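Local coordinates for NAD-dependent protein deacylase 2 (Archaeoglobus fulgidus, PDB 4TWJ) that removes acyl groups from protein lysines in an NAD-dependent reaction and deacetylates the chromatin protein Alba, raising its affinity for DNA, at residues F187-S192 with M213-A218; H17-T22 with K182-F187; G119-L124 with V158-V163. All coordinates share one frame; numbering follows the deposited sequence.

In the fold
Contacts 1 and 2 are neighbours in the parallel sheet of the Rossmann-type NAD-binding domain. Both use strand 186-190, which sits between strands 18-22 and 212-217, and they share Phe187. Their centres are 11 Å apart. Contact 3 lies on the other side of the chain's centre, about 26 Å from each of them between centres, where the small zinc-bearing part meets the catalytic cleft. All three are mostly buried. Contact 1 is apolar at one end and polar at the NAD end. Contact 2 has a partly exposed start held by a carboxylate. Contact 3 is antiparallel and bent, with charged side chains on its more exposed side.

Contact 1: residues F187-S192 with M213-A218; sequences FMVVGS and MIIVNA
Met188 and Ile214 are neighbours on one face of two parallel strands of the Rossmann-type sheet. The Met188 side chain can be followed outward. Its CB lies 4.0 Å from Ile214 CB. Its CG lies 3.8 Å from Ile214 CG2. SD still touches the same methyl, with Val216 CG2 further off. CG stands opposite the backbone N (chi1 178°). The bend at chi3 (63°) carries CE away from Ile214 toward strand 18-22, where Met188 CE lies 3.9 Å from Val20 CG2.

On the other face Phe187 and Met213 run side by side. Met213 bends at chi2 and chi3, which brings CE to 3.8 Å from Phe187 CD2. The sulfur approaches the ring obliquely in a Met-aromatic contact. Val189 and Ile215 continue this face with their CG1 atoms in contact.

Four backbone hydrogen bonds join the strands. Ile214 N to Phe187 O is the straightest, at 175°. The last runs from Gly191 N to Val216 O. Beyond it the side chain of Asn217 takes over. Its ND2 donates to Ser192 O over 2.9 Å, from above the carbonyl plane. This joins the C-terminal ends of the two strands, where Gly191, Ser192 and Asn217 belong to the NAD site. Gly191 has a positive phi, a backbone shape that favours glycine.

Strands 186-190 and 212-217 form a beta-alpha-beta unit with helix 201-208. That helix packs on Phe187 and Met213. Helix 235-249 lies against Met188, Val190 and Val216, on the other face of the sheet.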
ATOM      1  N   PHE A 187     -14.769   2.187  -3.655  1.00 11.05           N
ATOM      2  CA  PHE A 187     -13.478   2.340  -2.990  1.00 10.77           C
ATOM      3  C   PHE A 187     -13.329   1.168  -2.030  1.00 10.91           C
ATOM      4  O   PHE A 187     -14.112   1.039  -1.088  1.00 10.96           O
ATOM      5  CB  PHE A 187     -13.437   3.676  -2.246  1.00 10.55           C
ATOM      6  CG  PHE A 187     -12.058   4.104  -1.815  1.00 10.45           C
ATOM      7  CD1 PHE A 187     -11.337   5.023  -2.563  1.00 10.37           C
ATOM      8  CD2 PHE A 187     -11.493   3.614  -0.641  1.00 10.41           C
ATOM      9  CE1 PHE A 187     -10.077   5.433  -2.159  1.00 10.36           C
ATOM     10  CE2 PHE A 187     -10.233   4.024  -0.234  1.00 10.37           C
ATOM     11  CZ  PHE A 187      -9.528   4.934  -0.996  1.00 10.34           C
ATOM     12  N   MET A 188     -12.359   0.298  -2.293  1.00 10.91           N
ATOM     13  CA  MET A 188     -12.177  -0.913  -1.493  1.00 11.20           C
ATOM     14  C   MET A 188     -10.852  -0.867  -0.747  1.00 11.10           C
ATOM     15  O   MET A 188      -9.787  -0.849  -1.363  1.00 11.06           O
ATOM     16  CB  MET A 188     -12.250  -2.166  -2.372  1.00 11.61           C
ATOM     17  CG  MET A 188     -12.017  -3.463  -1.603  1.00 12.09           C
ATOM     18  SD  MET A 188     -12.527  -4.952  -2.485  1.00 13.39           S
ATOM     19  CE  MET A 188     -11.435  -4.904  -3.900  1.00 13.32           C
ATOM     20  N   VAL A 189     -10.933  -0.831   0.581  1.00 11.08           N
ATOM     21  CA  VAL A 189      -9.756  -0.887   1.443  1.00 11.15           C
ATOM     22  C   VAL A 189      -9.420  -2.355   1.712  1.00 11.21           C
ATOM     23  O   VAL A 189     -10.311  -3.140   2.047  1.00 11.08           O
ATOM     24  CB  VAL A 189     -10.010  -0.151   2.778  1.00 11.15           C
ATOM     25  CG1 VAL A 189      -8.876  -0.401   3.770  1.00 11.21           C
ATOM     26  CG2 VAL A 189     -10.190   1.342   2.528  1.00 11.15           C
ATOM     27  N   VAL A 190      -8.150  -2.721   1.544  1.00 11.42           N
ATOM     28  CA  VAL A 190      -7.684  -4.087   1.819  1.00 11.73           C
ATOM     29  C   VAL A 190      -6.409  -4.057   2.668  1.00 12.13           C
ATOM     30  O   VAL A 190      -5.383  -3.535   2.240  1.00 11.77           O
ATOM     31  CB  VAL A 190      -7.395  -4.877   0.521  1.00 11.80           C
ATOM     32  CG1 VAL A 190      -7.049  -6.328   0.840  1.00 11.82           C
ATOM     33  CG2 VAL A 190      -8.581  -4.811  -0.432  1.00 11.77           C
ATOM     34  N   GLY A 191      -6.477  -4.629   3.867  1.00 12.60           N
ATOM     35  CA  GLY A 191      -5.296  -4.768   4.708  1.00 13.27           C
ATOM     36  C   GLY A 191      -4.740  -3.465   5.248  1.00 13.82           C
ATOM     37  O   GLY A 191      -3.525  -3.275   5.266  1.00 14.36           O
ATOM     38  N   SER A 192      -5.621  -2.566   5.682  1.00 14.46           N
ATOM     39  CA  SER A 192      -5.194  -1.347   6.378  1.00 14.85           C
ATOM     40  C   SER A 192      -6.106  -1.034   7.557  1.00 15.48           C
ATOM     41  O   SER A 192      -7.326  -1.154   7.456  1.00 15.14           O
ATOM     42  CB  SER A 192      -5.162  -0.152   5.424  1.00 14.80           C
ATOM     43  OG  SER A 192      -4.771   1.031   6.112  1.00 14.62           O
ATOM     44  N   MET A 213     -18.426   1.949  -0.335  1.00 14.06           N
ATOM     45  CA  MET A 213     -17.229   1.693   0.459  1.00 13.47           C
ATOM     46  C   MET A 213     -17.162   0.238   0.909  1.00 13.24           C
ATOM     47  O   MET A 213     -18.083  -0.260   1.559  1.00 13.46           O
ATOM     48  CB  MET A 213     -17.219   2.609   1.684  1.00 13.16           C
ATOM     49  CG  MET A 213     -17.308   4.096   1.381  1.00 12.95           C
ATOM     50  SD  MET A 213     -15.944   4.767   0.406  1.00 12.68           S
ATOM     51  CE  MET A 213     -14.557   4.385   1.471  1.00 12.92           C
ATOM     52  N   ILE A 214     -16.058  -0.428   0.570  1.00 12.94           N
ATOM     53  CA  ILE A 214     -15.824  -1.829   0.925  1.00 13.04           C
ATOM     54  C   ILE A 214     -14.535  -1.925   1.740  1.00 13.15           C
ATOM     55  O   ILE A 214     -13.547  -1.273   1.409  1.00 13.05           O
ATOM     56  CB  ILE A 214     -15.670  -2.714  -0.336  1.00 12.98           C
ATOM     57  CG1 ILE A 214     -16.913  -2.618  -1.230  1.00 13.04           C
ATOM     58  CG2 ILE A 214     -15.406  -4.166   0.048  1.00 13.04           C
ATOM     59  CD1 ILE A 214     -16.665  -3.034  -2.660  1.00 13.10           C
ATOM     60  N   ILE A 215     -14.541  -2.726   2.806  1.00 13.38           N
ATOM     61  CA  ILE A 215     -13.314  -2.977   3.565  1.00 13.57           C
ATOM     62  C   ILE A 215     -13.110  -4.478   3.762  1.00 13.99           C
ATOM     63  O   ILE A 215     -14.055  -5.205   4.069  1.00 13.90           O
ATOM     64  CB  ILE A 215     -13.286  -2.198   4.908  1.00 13.50           C
ATOM     65  CG1 ILE A 215     -11.927  -2.341   5.597  1.00 13.50           C
ATOM     66  CG2 ILE A 215     -14.419  -2.622   5.837  1.00 13.49           C
ATOM     67  CD1 ILE A 215     -11.670  -1.249   6.612  1.00 13.49           C
ATOM     68  N   VAL A 216     -11.872  -4.921   3.549  1.00 14.54           N
ATOM     69  CA  VAL A 216     -11.469  -6.307   3.748  1.00 15.24           C
ATOM     70  C   VAL A 216     -10.245  -6.308   4.660  1.00 15.99           C
ATOM     71  O   VAL A 216      -9.199  -5.771   4.297  1.00 15.95           O
ATOM     72  CB  VAL A 216     -11.107  -6.989   2.412  1.00 15.28           C
ATOM     73  CG1 VAL A 216     -10.660  -8.430   2.641  1.00 15.43           C
ATOM     74  CG2 VAL A 216     -12.283  -6.935   1.447  1.00 15.31           C
ATOM     75  N   ASN A 217     -10.390  -6.905   5.842  1.00 16.80           N
ATOM     76  CA  ASN A 217      -9.329  -6.927   6.843  1.00 17.58           C
ATOM     77  C   ASN A 217      -9.413  -8.187   7.685  1.00 18.58           C
ATOM     78  O   ASN A 217     -10.481  -8.777   7.813  1.00 18.60           O
ATOM     79  CB  ASN A 217      -9.451  -5.723   7.782  1.00 17.74           C
ATOM     80  CG  ASN A 217      -8.654  -4.517   7.322  1.00 17.69           C
ATOM     81  OD1 ASN A 217      -7.551  -4.646   6.791  1.00 17.21           O
ATOM     82  ND2 ASN A 217      -9.194  -3.328   7.571  1.00 17.93           N
ATOM     83  N   ALA A 218      -8.289  -8.573   8.277  1.00 20.03           N
ATOM     84  CA  ALA A 218      -8.266  -9.685   9.228  1.00 21.50           C
ATOM     85  C   ALA A 218      -8.986  -9.328  10.534  1.00 22.92           C
ATOM     86  O   ALA A 218      -9.536 -10.207  11.203  1.00 24.08           O
ATOM     87  CB  ALA A 218      -6.831 -10.098   9.514  1.00 21.57           C
TER

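Contact 2: residues H17-T22 with K182-F187; sequences HAVVFT and KHCDAF
His183 O sits over one face of the His17 ring, off centre. Cys184 CA approaches the same ring obliquely. Cys184 SG lies in the plane of the Phe187 ring, at its edge. Val19 CG1 and Phe21 CB reach the Phe187 ring obliquely. Phe21 CB lies 3.5 Å from Phe187 CE2. The Phe21 and Phe187 rings meet obliquely, their planes at 36°.

Val19 touches both the Phe187 ring and Cys184. Its CG1 stands opposite the backbone N (chi1 171°) and lies 3.8 Å from Phe187 CE1. Its other methyl, CG2, meets Cys184 CB at 3.6 Å. On the opposite face of the sheet the methyls of Ala18 and Ala186 touch.

Parallel pairing begins at Ala18 with Ala186. Val19 N donates to Ala186 O over 2.9 Å. One step earlier, Asp185 N donates to His17 O. Asp185 OD1 then takes the His17 N-H at 2.9 Å, from above the carboxylate plane. The side chain reaches it because CG sits between the backbone N and the carbonyl carbon (chi1 57°). OD2 accepts from Lys16 N, so one carboxylate holds two successive amides. With an alanine at Asp185, the amides of His17 and Lys16 would probably lose their carboxylate acceptors, and the turn into the strand would be less firmly held.

His17 NE2 is bonded to Glu180 of helix 171-182. Strand 18-22 lies between strands 94-99 and 186-190 in the parallel sheet. Helix 171-182 packs on Val19 and Phe187, and helix 201-208 on Cys184 and Phe187.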
ATOM      1  N   HIS A  17     -15.889   3.316 -11.961  1.00 15.91           N
ATOM      2  CA  HIS A  17     -14.532   3.703 -11.593  1.00 14.92           C
ATOM      3  C   HIS A  17     -14.178   3.227 -10.189  1.00 13.94           C
ATOM      4  O   HIS A  17     -14.338   3.962  -9.222  1.00 13.39           O
ATOM      5  CB  HIS A  17     -14.398   5.225 -11.679  1.00 15.08           C
ATOM      6  CG  HIS A  17     -12.986   5.710 -11.634  1.00 15.27           C
ATOM      7  ND1 HIS A  17     -12.349   6.242 -12.732  1.00 15.53           N
ATOM      8  CD2 HIS A  17     -12.079   5.726 -10.628  1.00 15.36           C
ATOM      9  CE1 HIS A  17     -11.114   6.572 -12.403  1.00 15.65           C
ATOM     10  NE2 HIS A  17     -10.925   6.270 -11.132  1.00 15.46           N
ATOM     11  N   ALA A  18     -13.693   1.993 -10.091  1.00 13.12           N
ATOM     12  CA  ALA A  18     -13.334   1.404  -8.803  1.00 12.61           C
ATOM     13  C   ALA A  18     -11.869   1.677  -8.454  1.00 12.07           C
ATOM     14  O   ALA A  18     -10.995   1.651  -9.321  1.00 12.26           O
ATOM     15  CB  ALA A  18     -13.610  -0.088  -8.819  1.00 12.81           C
ATOM     16  N   VAL A  19     -11.619   1.949  -7.174  1.00 11.41           N
ATOM     17  CA  VAL A  19     -10.276   2.189  -6.653  1.00 11.04           C
ATOM     18  C   VAL A  19     -10.021   1.219  -5.502  1.00 10.81           C
ATOM     19  O   VAL A  19     -10.918   0.957  -4.699  1.00 10.60           O
ATOM     20  CB  VAL A  19     -10.132   3.646  -6.159  1.00 11.08           C
ATOM     21  CG1 VAL A  19      -8.820   3.858  -5.410  1.00 11.21           C
ATOM     22  CG2 VAL A  19     -10.246   4.603  -7.338  1.00 11.09           C
ATOM     23  N   VAL A  20      -8.807   0.677  -5.446  1.00 10.50           N
ATOM     24  CA  VAL A  20      -8.387  -0.189  -4.348  1.00 10.55           C
ATOM     25  C   VAL A  20      -7.288   0.507  -3.549  1.00 10.47           C
ATOM     26  O   VAL A  20      -6.390   1.115  -4.129  1.00 10.62           O
ATOM     27  CB  VAL A  20      -7.907  -1.559  -4.864  1.00 10.61           C
ATOM     28  CG1 VAL A  20      -7.374  -2.411  -3.721  1.00 10.72           C
ATOM     29  CG2 VAL A  20      -9.049  -2.267  -5.575  1.00 10.66           C
ATOM     30  N   PHE A  21      -7.387   0.415  -2.224  1.00 10.15           N
ATOM     31  CA  PHE A  21      -6.486   1.085  -1.284  1.00 10.12           C
ATOM     32  C   PHE A  21      -5.918   0.000  -0.371  1.00 10.32           C
ATOM     33  O   PHE A  21      -6.685  -0.724   0.272  1.00 10.25           O
ATOM     34  CB  PHE A  21      -7.287   2.123  -0.493  1.00  9.97           C
ATOM     35  CG  PHE A  21      -6.513   2.835   0.585  1.00 10.05           C
ATOM     36  CD1 PHE A  21      -6.026   4.117   0.374  1.00 10.13           C
ATOM     37  CD2 PHE A  21      -6.332   2.251   1.837  1.00 10.16           C
ATOM     38  CE1 PHE A  21      -5.349   4.795   1.377  1.00 10.22           C
ATOM     39  CE2 PHE A  21      -5.656   2.924   2.842  1.00 10.27           C
ATOM     40  CZ  PHE A  21      -5.164   4.196   2.609  1.00 10.26           C
ATOM     41  N   THR A  22      -4.593  -0.133  -0.324  1.00 10.66           N
ATOM     42  CA  THR A  22      -3.980  -1.219   0.446  1.00 11.05           C
ATOM     43  C   THR A  22      -2.939  -0.756   1.450  1.00 11.43           C
ATOM     44  O   THR A  22      -2.271   0.260   1.255  1.00 11.23           O
ATOM     45  CB  THR A  22      -3.340  -2.277  -0.477  1.00 11.12           C
ATOM     46  OG1 THR A  22      -2.212  -1.714  -1.161  1.00 11.44           O
ATOM     47  CG2 THR A  22      -4.357  -2.774  -1.495  1.00 11.14           C
ATOM     48  N   LYS A 182     -11.778  11.224  -5.036  1.00 13.00           N
ATOM     49  CA  LYS A 182     -12.867  12.175  -5.297  1.00 13.95           C
ATOM     50  C   LYS A 182     -13.782  11.769  -6.442  1.00 14.03           C
ATOM     51  O   LYS A 182     -14.930  12.214  -6.494  1.00 14.55           O
ATOM     52  CB  LYS A 182     -12.303  13.569  -5.599  1.00 14.83           C
ATOM     53  CG  LYS A 182     -11.750  14.271  -4.377  1.00 15.94           C
ATOM     54  CD  LYS A 182     -10.979  15.528  -4.733  1.00 17.20           C
ATOM     55  CE  LYS A 182     -11.883  16.702  -5.042  1.00 18.46           C
ATOM     56  NZ  LYS A 182     -11.259  17.961  -4.537  1.00 19.31           N
ATOM     57  N   HIS A 183     -13.286  10.944  -7.361  1.00 13.78           N
ATOM     58  CA  HIS A 183     -14.021  10.652  -8.586  1.00 13.79           C
ATOM     59  C   HIS A 183     -14.191   9.165  -8.871  1.00 13.84           C
ATOM     60  O   HIS A 183     -14.334   8.754 -10.018  1.00 14.63           O
ATOM     61  CB  HIS A 183     -13.368  11.397  -9.750  1.00 13.93           C
ATOM     62  CG  HIS A 183     -13.363  12.877  -9.548  1.00 13.85           C
ATOM     63  ND1 HIS A 183     -12.221  13.588  -9.255  1.00 14.18           N
ATOM     64  CD2 HIS A 183     -14.381  13.769  -9.507  1.00 13.75           C
ATOM     65  CE1 HIS A 183     -12.534  14.858  -9.080  1.00 13.89           C
ATOM     66  NE2 HIS A 183     -13.836  14.995  -9.221  1.00 14.35           N
ATOM     67  N   CYS A 184     -14.208   8.365  -7.809  1.00 13.60           N
ATOM     68  CA  CYS A 184     -14.501   6.944  -7.922  1.00 13.36           C
ATOM     69  C   CYS A 184     -15.925   6.715  -7.436  1.00 13.35           C
ATOM     70  O   CYS A 184     -16.460   7.516  -6.668  1.00 13.56           O
ATOM     71  CB  CYS A 184     -13.513   6.119  -7.085  1.00 13.31           C
ATOM     72  SG  CYS A 184     -13.669   6.292  -5.294  1.00 13.25           S
ATOM     73  N   ASP A 185     -16.548   5.635  -7.892  1.00 13.44           N
ATOM     74  CA  ASP A 185     -17.854   5.239  -7.355  1.00 13.40           C
ATOM     75  C   ASP A 185     -17.787   3.970  -6.510  1.00 12.88           C
ATOM     76  O   ASP A 185     -18.799   3.537  -5.958  1.00 12.68           O
ATOM     77  CB  ASP A 185     -18.905   5.111  -8.461  1.00 14.11           C
ATOM     78  CG  ASP A 185     -18.513   4.135  -9.548  1.00 14.60           C
ATOM     79  OD1 ASP A 185     -17.405   3.561  -9.508  1.00 14.91           O
ATOM     80  OD2 ASP A 185     -19.333   3.949 -10.476  1.00 15.97           O
ATOM     81  N   ALA A 186     -16.594   3.387  -6.406  1.00 12.39           N
ATOM     82  CA  ALA A 186     -16.345   2.274  -5.498  1.00 11.88           C
ATOM     83  C   ALA A 186     -14.925   2.387  -4.959  1.00 11.42           C
ATOM     84  O   ALA A 186     -13.993   2.656  -5.711  1.00 11.26           O
ATOM     85  CB  ALA A 186     -16.539   0.947  -6.212  1.00 11.86           C
ATOM     86  N   PHE A 187     -14.769   2.187  -3.655  1.00 11.05           N
ATOM     87  CA  PHE A 187     -13.478   2.340  -2.990  1.00 10.77           C
ATOM     88  C   PHE A 187     -13.329   1.168  -2.030  1.00 10.91           C
ATOM     89  O   PHE A 187     -14.112   1.039  -1.088  1.00 10.96           O
ATOM     90  CB  PHE A 187     -13.437   3.676  -2.246  1.00 10.55           C
ATOM     91  CG  PHE A 187     -12.058   4.104  -1.815  1.00 10.45           C
ATOM     92  CD1 PHE A 187     -11.337   5.023  -2.563  1.00 10.37           C
ATOM     93  CD2 PHE A 187     -11.493   3.614  -0.641  1.00 10.41           C
ATOM     94  CE1 PHE A 187     -10.077   5.433  -2.159  1.00 10.36           C
ATOM     95  CE2 PHE A 187     -10.233   4.024  -0.234  1.00 10.37           C
ATOM     96  CZ  PHE A 187      -9.528   4.934  -0.996  1.00 10.34           C
TER

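Contact 3: residues G119-L124 with V158-V163; sequences GSMDKL and VKPRVV
Leu124 packs on Pro160 and Val158 where two antiparallel strands of the zinc-bearing module of the sirtuin fold meet. Leu124 CD2 lies 3.9 Å from Pro160 CB, and its CB meets Val158 CG1. Met121 lies alongside Pro160. It bends at chi2 and chi3, which brings SD to 3.8 Å from Pro160 CB and also against Val162 CG2. Beside them the guanidinium of Arg161 has Lys123 CB over one face.

Two backbone hydrogen bonds join the segments. Arg161 N donates to Lys123 O over 2.8 Å, at 164°. Ser120 N donates to Arg161 O from above the carbonyl plane. Gly119 pairs with Val162, and a CB on Gly119 would clash with Arg161 O, consistent with glycine there. Both segments turn a corner here, at Met121-Asp122 and at Arg161. Arg161 is the centre of an inverse gamma turn, and Ser120 OG accepts from Asp122 N in an ST turn.

The next shell fixes the charged ends. Arg161 NE forms a salt bridge with Asp125, and Lys123 NZ one with Asp134. These carboxylates probably offset the like charges of the two side chains. Helix 60-73 covers the apolar patch with Trp64, which touches Met121, Leu124 and Pro160.

Val158 leads toward the zinc site of Cys126, Cys129, Cys150 and Cys153. Val162 and Val163 lead to the cleft instead. Val162 packs on the modified side chain of the bound peptide, and Val163 O is hydrogen-bonded to it. Lys159 reaches forward along its own segment, with a salt bridge to Glu167, and its NZ donates to Val162 O over 2.9 Å.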
ATOM      1  N   GLY A 119       6.214   5.940  -1.308  1.00 13.71           N
ATOM      2  CA  GLY A 119       7.374   5.614  -2.131  1.00 14.37           C
ATOM      3  C   GLY A 119       7.686   4.132  -2.138  1.00 15.02           C
ATOM      4  O   GLY A 119       6.796   3.295  -1.975  1.00 14.80           O
ATOM      5  N   SER A 120       8.961   3.802  -2.331  1.00 15.80           N
ATOM      6  CA  SER A 120       9.393   2.406  -2.378  1.00 16.72           C
ATOM      7  C   SER A 120      10.895   2.300  -2.184  1.00 17.30           C
ATOM      8  O   SER A 120      11.597   3.306  -2.200  1.00 16.96           O
ATOM      9  CB  SER A 120       9.025   1.773  -3.721  1.00 17.12           C
ATOM     10  OG  SER A 120       9.909   2.204  -4.742  1.00 17.56           O
ATOM     11  N   MET A 121      11.375   1.069  -2.033  1.00 18.39           N
ATOM     12  CA  MET A 121      12.801   0.801  -1.841  1.00 19.42           C
ATOM     13  C   MET A 121      13.612   0.875  -3.135  1.00 19.26           C
ATOM     14  O   MET A 121      14.840   0.822  -3.090  1.00 19.16           O
ATOM     15  CB  MET A 121      12.995  -0.593  -1.230  1.00 20.67           C
ATOM     16  CG  MET A 121      12.348  -0.787   0.128  1.00 21.81           C
ATOM     17  SD  MET A 121      13.093   0.244   1.402  1.00 24.01           S
ATOM     18  CE  MET A 121      14.774  -0.353   1.402  1.00 23.38           C
ATOM     19  N   ASP A 122      12.930   1.011  -4.272  1.00 18.77           N
ATOM     20  CA  ASP A 122      13.552   0.921  -5.602  1.00 19.20           C
ATOM     21  C   ASP A 122      14.754   1.845  -5.815  1.00 18.08           C
ATOM     22  O   ASP A 122      15.750   1.441  -6.416  1.00 17.38           O
ATOM     23  CB  ASP A 122      12.505   1.222  -6.681  1.00 20.41           C
ATOM     24  CG  ASP A 122      12.933   0.756  -8.056  1.00 21.80           C
ATOM     25  OD1 ASP A 122      13.382  -0.403  -8.177  1.00 23.58           O
ATOM     26  OD2 ASP A 122      12.819   1.547  -9.014  1.00 23.58           O
ATOM     27  N   LYS A 123      14.644   3.082  -5.341  1.00 17.33           N
ATOM     28  CA  LYS A 123      15.699   4.080  -5.500  1.00 17.19           C
ATOM     29  C   LYS A 123      16.119   4.607  -4.131  1.00 15.84           C
ATOM     30  O   LYS A 123      15.306   4.656  -3.209  1.00 15.46           O
ATOM     31  CB  LYS A 123      15.212   5.240  -6.368  1.00 18.59           C
ATOM     32  CG  LYS A 123      14.697   4.840  -7.744  1.00 19.91           C
ATOM     33  CD  LYS A 123      15.806   4.373  -8.676  1.00 21.16           C
ATOM     34  CE  LYS A 123      16.686   5.526  -9.138  1.00 22.42           C
ATOM     35  NZ  LYS A 123      17.581   5.140 -10.264  1.00 23.30           N
ATOM     36  N   LEU A 124      17.389   4.992  -4.010  1.00 14.36           N
ATOM     37  CA  LEU A 124      17.947   5.463  -2.744  1.00 13.95           C
ATOM     38  C   LEU A 124      18.914   6.617  -2.970  1.00 14.07           C
ATOM     39  O   LEU A 124      19.434   6.794  -4.074  1.00 14.09           O
ATOM     40  CB  LEU A 124      18.670   4.325  -2.015  1.00 13.50           C
ATOM     41  CG  LEU A 124      17.932   2.987  -1.907  1.00 13.05           C
ATOM     42  CD1 LEU A 124      18.236   2.084  -3.096  1.00 12.90           C
ATOM     43  CD2 LEU A 124      18.298   2.279  -0.610  1.00 12.98           C
ATOM     44  N   VAL A 158      22.464   6.173   3.775  1.00 12.84           N
ATOM     45  CA  VAL A 158      21.797   5.836   2.520  1.00 12.72           C
ATOM     46  C   VAL A 158      20.316   5.666   2.821  1.00 12.59           C
ATOM     47  O   VAL A 158      19.915   4.709   3.490  1.00 12.23           O
ATOM     48  CB  VAL A 158      22.348   4.543   1.892  1.00 12.89           C
ATOM     49  CG1 VAL A 158      21.583   4.200   0.614  1.00 12.82           C
ATOM     50  CG2 VAL A 158      23.836   4.687   1.613  1.00 13.04           C
ATOM     51  N   LYS A 159      19.512   6.610   2.338  1.00 12.86           N
ATOM     52  CA  LYS A 159      18.082   6.632   2.622  1.00 13.21           C
ATOM     53  C   LYS A 159      17.293   6.187   1.390  1.00 12.88           C
ATOM     54  O   LYS A 159      17.458   6.765   0.320  1.00 12.56           O
ATOM     55  CB  LYS A 159      17.644   8.040   3.027  1.00 13.91           C
ATOM     56  CG  LYS A 159      16.210   8.119   3.535  1.00 14.57           C
ATOM     57  CD  LYS A 159      15.729   9.552   3.639  1.00 15.24           C
ATOM     58  CE  LYS A 159      14.285   9.606   4.111  1.00 15.58           C
ATOM     59  NZ  LYS A 159      13.323   9.243   3.033  1.00 15.74           N
ATOM     60  N   PRO A 160      16.428   5.168   1.539  1.00 12.63           N
ATOM     61  CA  PRO A 160      15.588   4.811   0.402  1.00 12.74           C
ATOM     62  C   PRO A 160      14.552   5.895   0.149  1.00 12.97           C
ATOM     63  O   PRO A 160      14.204   6.637   1.071  1.00 12.47           O
ATOM     64  CB  PRO A 160      14.920   3.512   0.854  1.00 12.88           C
ATOM     65  CG  PRO A 160      14.863   3.614   2.335  1.00 12.95           C
ATOM     66  CD  PRO A 160      16.047   4.433   2.761  1.00 12.95           C
ATOM     67  N   ARG A 161      14.056   5.983  -1.082  1.00 13.34           N
ATOM     68  CA  ARG A 161      13.010   6.953  -1.418  1.00 13.92           C
ATOM     69  C   ARG A 161      11.648   6.464  -0.925  1.00 13.95           C
ATOM     70  O   ARG A 161      10.692   6.293  -1.689  1.00 14.17           O
ATOM     71  CB  ARG A 161      13.016   7.263  -2.915  1.00 14.61           C
ATOM     72  CG  ARG A 161      14.247   8.045  -3.315  1.00 15.35           C
ATOM     73  CD  ARG A 161      14.187   8.551  -4.741  1.00 16.11           C
ATOM     74  NE  ARG A 161      15.481   9.104  -5.134  1.00 17.14           N
ATOM     75  CZ  ARG A 161      15.831   9.416  -6.380  1.00 18.09           C
ATOM     76  NH1 ARG A 161      14.981   9.244  -7.390  1.00 18.80           N
ATOM     77  NH2 ARG A 161      17.041   9.907  -6.618  1.00 18.65           N
ATOM     78  N   VAL A 162      11.605   6.243   0.382  1.00 13.86           N
ATOM     79  CA  VAL A 162      10.420   5.842   1.108  1.00 13.80           C
ATOM     80  C   VAL A 162      10.063   7.015   2.003  1.00 13.60           C
ATOM     81  O   VAL A 162      10.948   7.682   2.539  1.00 14.02           O
ATOM     82  CB  VAL A 162      10.710   4.595   1.967  1.00 14.27           C
ATOM     83  CG1 VAL A 162       9.627   4.362   3.016  1.00 14.51           C
ATOM     84  CG2 VAL A 162      10.871   3.373   1.075  1.00 14.38           C
ATOM     85  N   VAL A 163       8.770   7.271   2.156  1.00 12.73           N
ATOM     86  CA  VAL A 163       8.302   8.273   3.099  1.00 12.42           C
ATOM     87  C   VAL A 163       8.352   7.654   4.490  1.00 12.25           C
ATOM     88  O   VAL A 163       7.596   6.731   4.786  1.00 12.27           O
ATOM     89  CB  VAL A 163       6.860   8.716   2.784  1.00 12.43           C
ATOM     90  CG1 VAL A 163       6.387   9.751   3.797  1.00 12.35           C
ATOM     91  CG2 VAL A 163       6.774   9.276   1.371  1.00 12.32           C
TER